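PDB 4YWE: putative aldehyde dehydrogenase from Burkholderia cenocepacia, which probably oxidises aldehydes with NAD or NADP as electron acceptor, as other members of the aldehyde dehydrogenase family do, and binds metal ions including calcium. Local coordinates for residues 92-102 with 155-163; 12-20 with 42-53. One frame throughout, in Å; residues are numbered along the deposited sequence.

Interaction 1: residues 92-102 with 155-163; sequences LAAIEARDTGK and VPWNYPMQI. With CA (calcium ion), chain K.
Glu-96 reaches from helix 89-100 to the first turn of helix 160-174 and carries much of this contact. Its CB and CG lie against the methyl end of Met-161, with CB 3.7 Å from Met-161 CE. The chain leaves the helix with CG anti to the backbone N (chi1 -173°) and then bends at chi2 (83°), which lays the carboxylate over Pro-160, Glu-96 OE1 standing 3.3 Å from Pro-160 CG. Glu-96 OE2 accepts the backbone N-H of Met-161 on its syn lone pair (3.1 Å from Met-161 N, 164° at the hydrogen), while OE1 is hydrogen-bonded to Ser-189 OG of helix 188-200. Met-161 runs past Glu-96 in the opposite direction and brings SD to Leu-92 CB. Thr-100 CG2 touches Pro-160 CG at 3.8 Å and lies nearer still, 3.5 Å, to Trp-157 O.

Beyond the helix end at Gly-101, Lys-102 places NZ 2.9 Å from Asn-158 O, in the carbonyl plane. Asp-99 gives O and OD1 to the calcium ion, which Val-32 and Asp-185 also bind. Segment 155-163 carries the Pro-Trp-Asn-Tyr-Pro stretch, whose asparagine in related aldehyde dehydrogenases helps form the oxyanion hole; consistent with this, the Asn-158 side chain lies about 9 Å from that of Glu-256, the predicted active-site residue.

A buried carboxylate taking up a first-turn N-H at a helix N-terminus probably gains from the positive end of the helix dipole, which would favour its ionised form, and the buried ammonium of Lys-102 is probably balanced by its salt bridge to Asp-110.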
loop_
_atom_site.group_PDB
_atom_site.type_symbol
_atom_site.label_atom_id
_atom_site.label_comp_id
_atom_site.label_asym_id
_atom_site.label_seq_id
_atom_site.Cartn_x
_atom_site.Cartn_y
_atom_site.Cartn_z
ATOM N N LEU A 92 7.226 -14.914 33.998
ATOM C CA LEU A 92 8.275 -14.565 33.046
ATOM C C LEU A 92 9.126 -13.403 33.549
ATOM O O LEU A 92 10.330 -13.356 33.298
ATOM C CB LEU A 92 7.671 -14.222 31.683
ATOM C CG LEU A 92 7.054 -15.386 30.906
ATOM C CD1 LEU A 92 6.329 -14.882 29.668
ATOM C CD2 LEU A 92 8.121 -16.402 30.528
ATOM N N ALA A 93 8.497 -12.469 34.256
ATOM C CA ALA A 93 9.208 -11.315 34.796
ATOM C C ALA A 93 10.202 -11.736 35.872
ATOM O O ALA A 93 11.299 -11.189 35.960
ATOM C CB ALA A 93 8.227 -10.294 35.355
ATOM N N ALA A 94 9.812 -12.708 36.690
ATOM C CA ALA A 94 10.682 -13.211 37.748
ATOM C C ALA A 94 11.915 -13.890 37.160
ATOM O O ALA A 94 13.027 -13.719 37.660
ATOM C CB ALA A 94 9.921 -14.175 38.647
ATOM N N ILE A 95 11.712 -14.657 36.095
ATOM C CA ILE A 95 12.802 -15.364 35.434
ATOM C C ILE A 95 13.723 -14.382 34.719
ATOM O O ILE A 95 14.947 -14.461 34.842
ATOM C CB ILE A 95 12.261 -16.415 34.451
ATOM C CG1 ILE A 95 11.521 -17.520 35.207
ATOM C CG2 ILE A 95 13.392 -17.010 33.627
ATOM C CD1 ILE A 95 10.887 -18.557 34.305
ATOM N N GLU A 96 13.126 -13.455 33.976
ATOM C CA GLU A 96 13.885 -12.475 33.207
ATOM C C GLU A 96 14.735 -11.587 34.110
ATOM O O GLU A 96 15.917 -11.373 33.846
ATOM C CB GLU A 96 12.941 -11.613 32.365
ATOM C CG GLU A 96 13.641 -10.665 31.404
ATOM C CD GLU A 96 14.034 -11.334 30.100
ATOM O OE1 GLU A 96 14.708 -12.385 30.142
ATOM O OE2 GLU A 96 13.665 -10.807 29.029
ATOM N N ALA A 97 14.126 -11.078 35.176
ATOM C CA ALA A 97 14.809 -10.187 36.111
ATOM C C ALA A 97 15.965 -10.886 36.820
ATOM O O ALA A 97 17.005 -10.283 37.072
ATOM C CB ALA A 97 13.827 -9.640 37.131
ATOM N N ARG A 98 15.771 -12.161 37.140
ATOM C CA ARG A 98 16.783 -12.944 37.840
ATOM C C ARG A 98 17.972 -13.246 36.933
ATOM O O ARG A 98 19.107 -13.375 37.395
ATOM C CB ARG A 98 16.171 -14.247 38.361
ATOM C CG ARG A 98 17.088 -15.079 39.240
ATOM C CD ARG A 98 16.368 -16.325 39.735
ATOM N NE ARG A 98 17.180 -17.103 40.665
ATOM C CZ ARG A 98 16.834 -18.296 41.138
ATOM N NH1 ARG A 98 15.691 -18.853 40.764
ATOM N NH2 ARG A 98 17.635 -18.933 41.981
ATOM N N ASP A 99 17.699 -13.343 35.637
ATOM C CA ASP A 99 18.691 -13.776 34.663
ATOM C C ASP A 99 19.435 -12.595 34.037
ATOM O O ASP A 99 20.633 -12.679 33.769
ATOM C CB ASP A 99 18.013 -14.616 33.575
ATOM C CG ASP A 99 18.997 -15.435 32.765
ATOM O OD1 ASP A 99 20.179 -15.512 33.157
ATOM O OD2 ASP A 99 18.579 -16.016 31.741
ATOM N N THR A 100 18.723 -11.496 33.812
ATOM C CA THR A 100 19.312 -10.323 33.173
ATOM C C THR A 100 19.777 -9.293 34.195
ATOM O O THR A 100 20.726 -8.548 33.948
ATOM C CB THR A 100 18.321 -9.644 32.215
ATOM O OG1 THR A 100 17.269 -9.036 32.973
ATOM C CG2 THR A 100 17.732 -10.659 31.250
ATOM N N GLY A 101 19.097 -9.245 35.337
ATOM C CA GLY A 101 19.466 -8.336 36.407
ATOM C C GLY A 101 18.620 -7.080 36.503
ATOM O O GLY A 101 18.755 -6.307 37.454
ATOM N N LYS A 102 17.746 -6.873 35.524
ATOM C CA LYS A 102 16.907 -5.680 35.493
ATOM C C LYS A 102 15.878 -5.698 36.622
ATOM O O LYS A 102 15.475 -6.768 37.081
ATOM C CB LYS A 102 16.208 -5.552 34.134
ATOM C CG LYS A 102 15.226 -6.668 33.815
ATOM C CD LYS A 102 14.692 -6.528 32.397
ATOM C CE LYS A 102 15.816 -6.628 31.379
ATOM N NZ LYS A 102 15.357 -6.328 29.995
ATOM N N VAL A 155 19.592 -13.860 19.400
ATOM C CA VAL A 155 18.982 -12.996 20.402
ATOM C C VAL A 155 19.973 -12.699 21.523
ATOM O O VAL A 155 20.579 -13.614 22.077
ATOM C CB VAL A 155 17.693 -13.630 20.955
ATOM C CG1 VAL A 155 17.029 -12.708 21.967
ATOM C CG2 VAL A 155 16.737 -13.953 19.814
ATOM N N PRO A 156 20.146 -11.411 21.854
ATOM C CA PRO A 156 21.089 -11.002 22.900
ATOM C C PRO A 156 20.513 -11.094 24.313
ATOM O O PRO A 156 19.374 -11.524 24.499
ATOM C CB PRO A 156 21.402 -9.552 22.532
ATOM C CG PRO A 156 20.170 -9.072 21.866
ATOM C CD PRO A 156 19.565 -10.254 21.152
ATOM N N TRP A 157 21.310 -10.684 25.296
ATOM C CA TRP A 157 20.986 -10.882 26.706
ATOM C C TRP A 157 20.264 -9.701 27.352
ATOM O O TRP A 157 19.704 -9.839 28.438
ATOM C CB TRP A 157 22.268 -11.180 27.492
ATOM C CG TRP A 157 23.403 -10.261 27.140
ATOM C CD1 TRP A 157 24.440 -10.531 26.295
ATOM C CD2 TRP A 157 23.605 -8.922 27.606
ATOM N NE1 TRP A 157 25.278 -9.447 26.212
ATOM C CE2 TRP A 157 24.787 -8.442 27.008
ATOM C CE3 TRP A 157 22.906 -8.079 28.477
ATOM C CZ2 TRP A 157 25.284 -7.163 27.249
ATOM C CZ3 TRP A 157 23.397 -6.808 28.712
ATOM C CH2 TRP A 157 24.576 -6.364 28.102
ATOM N N ASN A 158 20.280 -8.544 26.696
ATOM C CA ASN A 158 19.768 -7.323 27.315
ATOM C C ASN A 158 18.242 -7.245 27.302
ATOM O O ASN A 158 17.636 -6.748 28.250
ATOM C CB ASN A 158 20.370 -6.087 26.638
ATOM C CG ASN A 158 20.078 -6.029 25.153
ATOM O OD1 ASN A 158 19.821 -7.051 24.515
ATOM N ND2 ASN A 158 20.120 -4.825 24.592
ATOM N N TYR A 159 17.625 -7.730 26.230
ATOM C CA TYR A 159 16.169 -7.851 26.180
ATOM C C TYR A 159 15.767 -9.176 25.541
ATOM O O TYR A 159 15.292 -9.193 24.406
ATOM C CB TYR A 159 15.544 -6.690 25.398
ATOM C CG TYR A 159 15.735 -5.327 26.024
ATOM C CD1 TYR A 159 14.844 -4.843 26.974
ATOM C CD2 TYR A 159 16.802 -4.518 25.655
ATOM C CE1 TYR A 159 15.015 -3.593 27.544
ATOM C CE2 TYR A 159 16.980 -3.269 26.218
ATOM C CZ TYR A 159 16.086 -2.811 27.162
ATOM O OH TYR A 159 16.266 -1.567 27.722
ATOM N N PRO A 160 15.960 -10.291 26.265
ATOM C CA PRO A 160 15.651 -11.625 25.738
ATOM C C PRO A 160 14.225 -11.760 25.210
ATOM O O PRO A 160 14.046 -12.157 24.062
ATOM C CB PRO A 160 15.868 -12.535 26.950
ATOM C CG PRO A 160 16.885 -11.818 27.765
ATOM C CD PRO A 160 16.547 -10.362 27.616
ATOM N N MET A 161 13.232 -11.422 26.027
ATOM C CA MET A 161 11.835 -11.570 25.630
ATOM C C MET A 161 11.415 -10.581 24.545
ATOM O O MET A 161 10.758 -10.961 23.578
ATOM C CB MET A 161 10.915 -11.413 26.841
ATOM C CG MET A 161 10.834 -12.636 27.733
ATOM S SD MET A 161 9.575 -12.458 29.012
ATOM C CE MET A 161 10.192 -11.027 29.897
ATOM N N GLN A 162 11.783 -9.315 24.710
ATOM C CA GLN A 162 11.348 -8.274 23.783
ATOM C C GLN A 162 11.873 -8.507 22.371
ATOM O O GLN A 162 11.135 -8.384 21.395
ATOM C CB GLN A 162 11.788 -6.895 24.275
ATOM C CG GLN A 162 10.992 -6.368 25.454
ATOM C CD GLN A 162 10.615 -4.909 25.279
ATOM O OE1 GLN A 162 10.204 -4.491 24.196
ATOM N NE2 GLN A 162 10.762 -4.126 26.340
ATOM N N ILE A 163 13.152 -8.848 22.272
ATOM C CA ILE A 163 13.790 -9.052 20.979
ATOM C C ILE A 163 13.342 -10.382 20.371
ATOM O O ILE A 163 13.192 -10.495 19.153
ATOM C CB ILE A 163 15.317 -8.960 21.118
ATOM C CG1 ILE A 163 15.692 -7.560 21.608
ATOM C CG2 ILE A 163 16.005 -9.257 19.793
ATOM C CD1 ILE A 163 17.111 -7.424 22.079
HETATM CA CA CA K . 22.330 -14.493 33.784
HETATM O O HOH W 1 24.026 -12.771 34.020
HETATM O O HOH W 2 24.178 -16.074 33.035
#

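Interaction 2: residues 12-20 with 42-53; sequences AKHFIAGEW and TIARGTAPDIER. With EDO (1,2-ethanediol), chain I.
With CG anti to the carbonyl carbon in both residues (chi1 -59° for His-14, -56° for Asp-50), the imidazole and the carboxylate meet between strand 14-16 and helix 48-63. The bond from His-14 NE2 to Asp-50 OD2 is weak: 3.1 Å, but bent to 133° at the hydrogen, with the two planes well turned from each other. OD2 is held more firmly by Thr-47 N, at 2.9 Å on its anti side, tilted out of the carboxylate plane, so one oxygen links the strand to the helix's first turn, and OD1 accepts from Ala-24 N. Ala-44 CB lies over one face of the imidazole, 3.7 Å from the ring centroid, as a CH-pi contact. At the ring edge sits Gly-46, its CA 3.4 Å from His-14 NE2.

Further along the strand, Ile-16 packs on helix backbone: CD1 is 3.6 Å from Asp-50 O and CG2 3.5 Å from Arg-53 O. At the other end a water bridges Lys-13 O and Ala-44 N.

The hairpin 14-21, closed by a type I' turn, thus lies beside helix 48-63, and the axes of strand 14-16 and helix segment 48-53 approach to 9.5 Å; Phe-15 and Trp-20 rest on helix 188-200, and strand 38-44 pairs with 28-33.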
loop_
_atom_site.group_PDB
_atom_site.type_symbol
_atom_site.label_atom_id
_atom_site.label_comp_id
_atom_site.label_asym_id
_atom_site.label_seq_id
_atom_site.Cartn_x
_atom_site.Cartn_y
_atom_site.Cartn_z
ATOM N N ALA A 12 18.417 -27.850 31.542
ATOM C CA ALA A 12 19.631 -27.678 30.753
ATOM C C ALA A 12 19.546 -28.461 29.447
ATOM O O ALA A 12 20.426 -29.265 29.135
ATOM C CB ALA A 12 20.851 -28.110 31.553
ATOM N N LYS A 13 18.478 -28.227 28.691
ATOM C CA LYS A 13 18.271 -28.918 27.423
ATOM C C LYS A 13 17.863 -27.945 26.321
ATOM O O LYS A 13 17.403 -26.835 26.597
ATOM C CB LYS A 13 17.206 -30.007 27.570
ATOM C CG LYS A 13 17.503 -31.044 28.640
ATOM C CD LYS A 13 16.363 -32.041 28.775
ATOM C CE LYS A 13 16.572 -32.964 29.966
ATOM N NZ LYS A 13 15.471 -33.958 30.103
ATOM N N HIS A 14 18.040 -28.368 25.073
ATOM C CA HIS A 14 17.560 -27.605 23.929
ATOM C C HIS A 14 16.080 -27.886 23.717
ATOM O O HIS A 14 15.533 -28.821 24.295
ATOM C CB HIS A 14 18.343 -27.956 22.662
ATOM C CG HIS A 14 19.814 -27.699 22.768
ATOM N ND1 HIS A 14 20.333 -26.460 23.065
ATOM C CD2 HIS A 14 20.876 -28.523 22.600
ATOM C CE1 HIS A 14 21.653 -26.531 23.086
ATOM N NE2 HIS A 14 22.007 -27.771 22.806
ATOM N N PHE A 15 15.433 -27.076 22.887
ATOM C CA PHE A 15 14.048 -27.330 22.515
ATOM C C PHE A 15 13.961 -27.580 21.015
ATOM O O PHE A 15 13.805 -26.648 20.228
ATOM C CB PHE A 15 13.147 -26.162 22.922
ATOM C CG PHE A 15 11.681 -26.443 22.752
ATOM C CD1 PHE A 15 11.017 -27.278 23.634
ATOM C CD2 PHE A 15 10.968 -25.868 21.714
ATOM C CE1 PHE A 15 9.669 -27.539 23.484
ATOM C CE2 PHE A 15 9.617 -26.125 21.558
ATOM C CZ PHE A 15 8.967 -26.962 22.445
ATOM N N ILE A 16 14.073 -28.846 20.629
ATOM C CA ILE A 16 14.103 -29.223 19.223
ATOM C C ILE A 16 12.933 -30.144 18.894
ATOM O O ILE A 16 12.674 -31.109 19.614
ATOM C CB ILE A 16 15.444 -29.891 18.863
ATOM C CG1 ILE A 16 16.616 -29.008 19.297
ATOM C CG2 ILE A 16 15.510 -30.192 17.372
ATOM C CD1 ILE A 16 17.976 -29.632 19.062
ATOM N N ALA A 17 12.232 -29.831 17.806
ATOM C CA ALA A 17 11.106 -30.633 17.325
ATOM C C ALA A 17 10.023 -30.815 18.389
ATOM O O ALA A 17 9.425 -31.884 18.499
ATOM C CB ALA A 17 11.595 -31.992 16.831
ATOM N N GLY A 18 9.782 -29.767 19.169
ATOM C CA GLY A 18 8.722 -29.776 20.161
ATOM C C GLY A 18 9.027 -30.564 21.421
ATOM O O GLY A 18 8.139 -30.812 22.235
ATOM N N GLU A 19 10.285 -30.960 21.584
ATOM C CA GLU A 19 10.692 -31.724 22.758
ATOM C C GLU A 19 11.993 -31.189 23.344
ATOM O O GLU A 19 12.808 -30.599 22.636
ATOM C CB GLU A 19 10.845 -33.206 22.407
ATOM C CG GLU A 19 9.528 -33.917 22.139
ATOM C CD GLU A 19 9.716 -35.373 21.764
ATOM O OE1 GLU A 19 10.854 -35.758 21.421
ATOM O OE2 GLU A 19 8.726 -36.132 21.811
ATOM N N TRP A 20 12.178 -31.392 24.644
ATOM C CA TRP A 20 13.405 -30.972 25.308
ATOM C C TRP A 20 14.497 -32.013 25.095
ATOM O O TRP A 20 14.362 -33.165 25.503
ATOM C CB TRP A 20 13.158 -30.735 26.798
ATOM C CG TRP A 20 12.226 -29.592 27.050
ATOM C CD1 TRP A 20 10.928 -29.667 27.464
ATOM C CD2 TRP A 20 12.513 -28.198 26.879
ATOM N NE1 TRP A 20 10.393 -28.406 27.572
ATOM C CE2 TRP A 20 11.346 -27.487 27.219
ATOM C CE3 TRP A 20 13.645 -27.484 26.478
ATOM C CZ2 TRP A 20 11.279 -26.096 27.168
ATOM C CZ3 TRP A 20 13.577 -26.103 26.430
ATOM C CH2 TRP A 20 12.402 -25.424 26.772
ATOM N N THR A 42 21.631 -23.991 34.952
ATOM C CA THR A 42 22.510 -24.369 33.848
ATOM C C THR A 42 21.733 -24.463 32.539
ATOM O O THR A 42 20.548 -24.798 32.532
ATOM C CB THR A 42 23.209 -25.721 34.102
ATOM O OG1 THR A 42 22.221 -26.736 34.323
ATOM C CG2 THR A 42 24.135 -25.644 35.309
ATOM N N ILE A 43 22.407 -24.166 31.433
ATOM C CA ILE A 43 21.823 -24.340 30.109
ATOM C C ILE A 43 22.675 -25.307 29.303
ATOM O O ILE A 43 23.853 -25.507 29.602
ATOM C CB ILE A 43 21.677 -22.995 29.369
ATOM C CG1 ILE A 43 23.012 -22.248 29.350
ATOM C CG2 ILE A 43 20.592 -22.146 30.011
ATOM C CD1 ILE A 43 22.956 -20.910 28.642
ATOM N N ALA A 44 22.076 -25.908 28.281
ATOM C CA ALA A 44 22.795 -26.817 27.399
ATOM C C ALA A 44 23.836 -26.068 26.573
ATOM O O ALA A 44 23.538 -25.033 25.975
ATOM C CB ALA A 44 21.823 -27.549 26.485
ATOM N N ARG A 45 25.057 -26.592 26.550
ATOM C CA ARG A 45 26.117 -26.016 25.733
ATOM C C ARG A 45 25.979 -26.505 24.295
ATOM O O ARG A 45 26.568 -27.517 23.911
ATOM C CB ARG A 45 27.494 -26.374 26.296
ATOM C CG ARG A 45 28.657 -25.754 25.539
ATOM C CD ARG A 45 29.987 -26.080 26.199
ATOM N NE ARG A 45 31.111 -25.501 25.468
ATOM C CZ ARG A 45 32.375 -25.552 25.877
ATOM N NH1 ARG A 45 32.681 -26.155 27.018
ATOM N NH2 ARG A 45 33.333 -24.999 25.146
ATOM N N GLY A 46 25.190 -25.784 23.506
ATOM C CA GLY A 46 24.887 -26.191 22.148
ATOM C C GLY A 46 26.054 -26.141 21.186
ATOM O O GLY A 46 26.855 -25.207 21.206
ATOM N N THR A 47 26.146 -27.159 20.338
ATOM C CA THR A 47 27.193 -27.228 19.331
ATOM C C THR A 47 26.578 -27.447 17.954
ATOM O O THR A 47 25.355 -27.445 17.808
ATOM C CB THR A 47 28.201 -28.353 19.638
ATOM O OG1 THR A 47 27.501 -29.590 19.819
ATOM C CG2 THR A 47 28.985 -28.035 20.902
ATOM N N ALA A 48 27.432 -27.637 16.952
ATOM C CA ALA A 48 26.998 -27.808 15.565
ATOM C C ALA A 48 25.969 -28.931 15.348
ATOM O O ALA A 48 25.019 -28.737 14.589
ATOM C CB ALA A 48 28.215 -28.031 14.663
ATOM N N PRO A 49 26.151 -30.106 15.987
ATOM C CA PRO A 49 25.115 -31.128 15.786
ATOM C C PRO A 49 23.733 -30.702 16.282
ATOM O O PRO A 49 22.726 -31.071 15.674
ATOM C CB PRO A 49 25.634 -32.316 16.599
ATOM C CG PRO A 49 27.102 -32.131 16.634
ATOM C CD PRO A 49 27.309 -30.651 16.723
ATOM N N ASP A 50 23.693 -29.935 17.367
ATOM C CA ASP A 50 22.432 -29.448 17.917
ATOM C C ASP A 50 21.747 -28.493 16.943
ATOM O O ASP A 50 20.527 -28.527 16.780
ATOM C CB ASP A 50 22.665 -28.758 19.261
ATOM C CG ASP A 50 23.356 -29.658 20.264
ATOM O OD1 ASP A 50 23.057 -30.871 20.284
ATOM O OD2 ASP A 50 24.204 -29.156 21.031
ATOM N N ILE A 51 22.542 -27.642 16.300
ATOM C CA ILE A 51 22.027 -26.713 15.302
ATOM C C ILE A 51 21.487 -27.490 14.105
ATOM O O ILE A 51 20.445 -27.141 13.549
ATOM C CB ILE A 51 23.110 -25.704 14.871
ATOM C CG1 ILE A 51 23.437 -24.751 16.022
ATOM C CG2 ILE A 51 22.655 -24.911 13.654
ATOM C CD1 ILE A 51 22.272 -23.878 16.444
ATOM N N GLU A 52 22.197 -28.547 13.722
ATOM C CA GLU A 52 21.787 -29.394 12.605
ATOM C C GLU A 52 20.391 -29.971 12.824
ATOM O O GLU A 52 19.561 -29.970 11.915
ATOM C CB GLU A 52 22.794 -30.527 12.396
ATOM C CG GLU A 52 22.396 -31.524 11.317
ATOM C CD GLU A 52 22.408 -30.919 9.927
ATOM O OE1 GLU A 52 23.247 -30.030 9.671
ATOM O OE2 GLU A 52 21.577 -31.331 9.090
ATOM N N ARG A 53 20.137 -30.456 14.034
ATOM C CA ARG A 53 18.842 -31.035 14.374
ATOM C C ARG A 53 17.751 -29.968 14.421
ATOM O O ARG A 53 16.606 -30.225 14.048
ATOM C CB ARG A 53 18.919 -31.767 15.715
ATOM C CG ARG A 53 19.964 -32.868 15.758
ATOM C CD ARG A 53 19.988 -33.566 17.108
ATOM N NE ARG A 53 21.162 -34.423 17.251
ATOM C CZ ARG A 53 21.456 -35.110 18.349
ATOM N NH1 ARG A 53 20.661 -35.044 19.409
ATOM N NH2 ARG A 53 22.547 -35.864 18.389
HETATM C C1 EDO I . 30.425 -25.155 16.074
HETATM O O1 EDO I . 30.388 -23.726 15.967
HETATM C C2 EDO I . 30.411 -25.560 17.543
HETATM O O2 EDO I . 30.479 -26.987 17.647
HETATM O O HOH W 3 19.286 -25.005 27.838
#

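Interaction 2 closes along the chain before interaction 1 opens; their centres are about 20 Å apart and their nearest atoms about 7 Å, without touching. Interaction 1 is a deep contact, about 11 Å from the chain centre, with eight of nine touching residues buried. Interaction 2 lies about 23 Å out and is only partly buried, four of its eleven touching residues being exposed. The chemistry differs accordingly: buried charged groups with several partners inside, against a weak histidine-aspartate bond, methyl packing and a bridging water outside. Helix 188-200 borders both, and the calcium bound by Asp-99 lies about 8 Å from the side chain of Ile-43.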